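PDB 1RWR: filamentous hemagglutinin from Bordetella pertussis, which probably serves as a secreted adhesin, its N-terminal secretion domain directing export of the protein through the two-partner secretion pathway. Local coordinates for residues A[25-28]-A[29-33]. Sequence-based numbering, arbitrary orientation.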
ATOM      1  N   ASP A  25      11.402  19.386   3.173  1.00 14.92           N
ATOM      2  CA  ASP A  25      11.812  19.754   1.809  1.00 15.22           C
ATOM      3  C   ASP A  25      12.322  18.501   1.098  1.00 15.58           C
ATOM      4  O   ASP A  25      13.115  17.754   1.676  1.00 17.22           O
ATOM      5  CB  ASP A  25      12.903  20.822   1.886  1.00 15.79           C
ATOM      6  CG  ASP A  25      13.050  21.619   0.632  1.00 17.39           C
ATOM      7  OD1 ASP A  25      12.095  21.669  -0.180  1.00 16.89           O
ATOM      8  OD2 ASP A  25      14.123  22.258   0.407  1.00 20.42           O
ATOM      9  N   PRO A  26      11.869  18.215  -0.120  1.00 15.74           N
ATOM     10  CA  PRO A  26      12.352  17.036  -0.834  1.00 15.70           C
ATOM     11  C   PRO A  26      13.803  17.147  -1.246  1.00 16.13           C
ATOM     12  O   PRO A  26      14.362  18.255  -1.380  1.00 16.68           O
ATOM     13  CB  PRO A  26      11.474  16.965  -2.095  1.00 15.97           C
ATOM     14  CG  PRO A  26      10.972  18.316  -2.278  1.00 16.97           C
ATOM     15  CD  PRO A  26      10.793  18.902  -0.873  1.00 16.06           C
ATOM     16  N   ASN A  27      14.404  15.993  -1.467  1.00 16.61           N
ATOM     17  CA  ASN A  27      15.759  15.937  -1.988  1.00 16.79           C
ATOM     18  C   ASN A  27      15.759  16.226  -3.472  1.00 17.94           C
ATOM     19  O   ASN A  27      14.705  16.536  -4.041  1.00 16.82           O
ATOM     20  CB  ASN A  27      16.459  14.584  -1.670  1.00 17.26           C
ATOM     21  CG  ASN A  27      15.737  13.366  -2.274  1.00 16.42           C
ATOM     22  OD1 ASN A  27      15.127  13.453  -3.364  1.00 16.61           O
ATOM     23  ND2 ASN A  27      15.839  12.216  -1.592  1.00 16.20           N
ATOM     24  N   SER A  28      16.944  16.073  -4.083  1.00 20.16           N
ATOM     25  CA  SER A  28      17.163  16.363  -5.508  1.00 21.95           C
ATOM     26  C   SER A  28      16.367  15.472  -6.453  1.00 21.97           C
ATOM     27  O   SER A  28      16.130  15.845  -7.624  1.00 23.65           O
ATOM     28  CB  SER A  28      18.686  16.246  -5.827  1.00 23.09           C
ATOM     29  OG  SER A  28      19.161  14.903  -5.606  1.00 25.64           O
ATOM     30  N   GLY A  29      15.982  14.285  -5.970  1.00 19.62           N
ATOM     31  CA  GLY A  29      15.148  13.360  -6.695  1.00 18.32           C
ATOM     32  C   GLY A  29      13.652  13.492  -6.437  1.00 16.44           C
ATOM     33  O   GLY A  29      12.907  12.703  -6.941  1.00 16.42           O
ATOM     34  N   GLY A  30      13.239  14.497  -5.677  1.00 15.20           N
ATOM     35  CA  GLY A  30      11.859  14.808  -5.423  1.00 14.40           C
ATOM     36  C   GLY A  30      11.259  14.061  -4.265  1.00 13.71           C
ATOM     37  O   GLY A  30      10.045  14.144  -4.039  1.00 14.47           O
ATOM     38  N   VAL A  31      12.067  13.342  -3.510  1.00 13.24           N
ATOM     39  CA  VAL A  31      11.524  12.559  -2.380  1.00 13.54           C
ATOM     40  C   VAL A  31      11.554  13.379  -1.083  1.00 13.75           C
ATOM     41  O   VAL A  31      12.612  13.837  -0.645  1.00 13.24           O
ATOM     42  CB  VAL A  31      12.342  11.252  -2.166  1.00 14.31           C
ATOM     43  CG1 VAL A  31      11.874  10.495  -0.909  1.00 14.41           C
ATOM     44  CG2 VAL A  31      12.295  10.368  -3.407  1.00 14.19           C
ATOM     45  N   SER A  32      10.418  13.493  -0.413  1.00 13.59           N
ATOM     46  CA  SER A  32      10.340  14.111   0.892  1.00 13.91           C
ATOM     47  C   SER A  32      10.308  12.968   1.907  1.00 14.47           C
ATOM     48  O   SER A  32       9.351  12.196   1.927  1.00 13.57           O
ATOM     49  CB  SER A  32       9.088  14.957   1.000  1.00 13.65           C
ATOM     50  OG  SER A  32       8.885  15.444   2.327  1.00 13.57           O
ATOM     51  N   HIS A  33      11.366  12.857   2.710  1.00 14.24           N
ATOM     52  CA  HIS A  33      11.529  11.777   3.677  1.00 14.47           C
ATOM     53  C   HIS A  33      11.171  12.315   5.057  1.00 14.53           C
ATOM     54  O   HIS A  33      11.871  13.151   5.628  1.00 15.27           O
ATOM     55  CB  HIS A  33      12.966  11.239   3.611  1.00 14.31           C
ATOM     56  CG  HIS A  33      13.175   9.981   4.379  1.00 15.40           C
ATOM     57  ND1 HIS A  33      14.295   9.195   4.231  1.00 17.70           N
ATOM     58  CD2 HIS A  33      12.405   9.376   5.321  1.00 14.92           C
ATOM     59  CE1 HIS A  33      14.200   8.149   5.032  1.00 17.58           C
ATOM     60  NE2 HIS A  33      13.060   8.232   5.706  1.00 17.88           N
TER
HETATM   61  O   HOH W   1      13.265  15.246   2.716  1.00 16.32           O
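Asn27 OD1 meets the backbone N-H groups of Gly29 and Val31, two and four residues on. CG lies between the backbone N and the carbonyl carbon (chi1 61°), which folds the amide back over the turn. Val31 N donates to Asn27 OD1 at 3.1 Å, tilted well above the plane of the amide carbonyl. Gly29 N lies nearer, 2.9 Å from Asn27 OD1, but its bond is weak and bent (129°), making a weakly closed Asx turn. The other end of the amide runs alongside the valine, Asn27 ND2 lying 3.7 Å from Val31 CB, and is hydrogen-bonded beyond the turn to Gly133 O.

Backbone bonds close the chain reversal. Gly30 N donates to Asn27 O (3.0 Å), completing a type I beta turn from Asn27 to Gly30, and Asn27 N donates to Val31 O at 2.9 Å. Gly30, with the positive phi that glycine adopts readily, leads directly into strand 31-36. That strand is the first edge of the long parallel sheet of the right-handed beta-helix that characterises the TPS domain; it pairs with strand 75-80, so the turn feeds the chain into the end of the helix where the N-terminal cap lies. Further on, water 1 bridges the two arms, donating to Asp25 O and accepting from His33 N.

Van der Waals contact comes from Pro26 CB, which rests 3.6 Å from Gly30 C. Pro26 also packs on Leu69 and Arg71, while Val31 and Asn27 both touch Val131 of strand 128-132. Separately, a CA-H...O contact from Pro26 CA to Val31 O (3.2 Å) adds to the Asn27 N-H bond on that carbonyl.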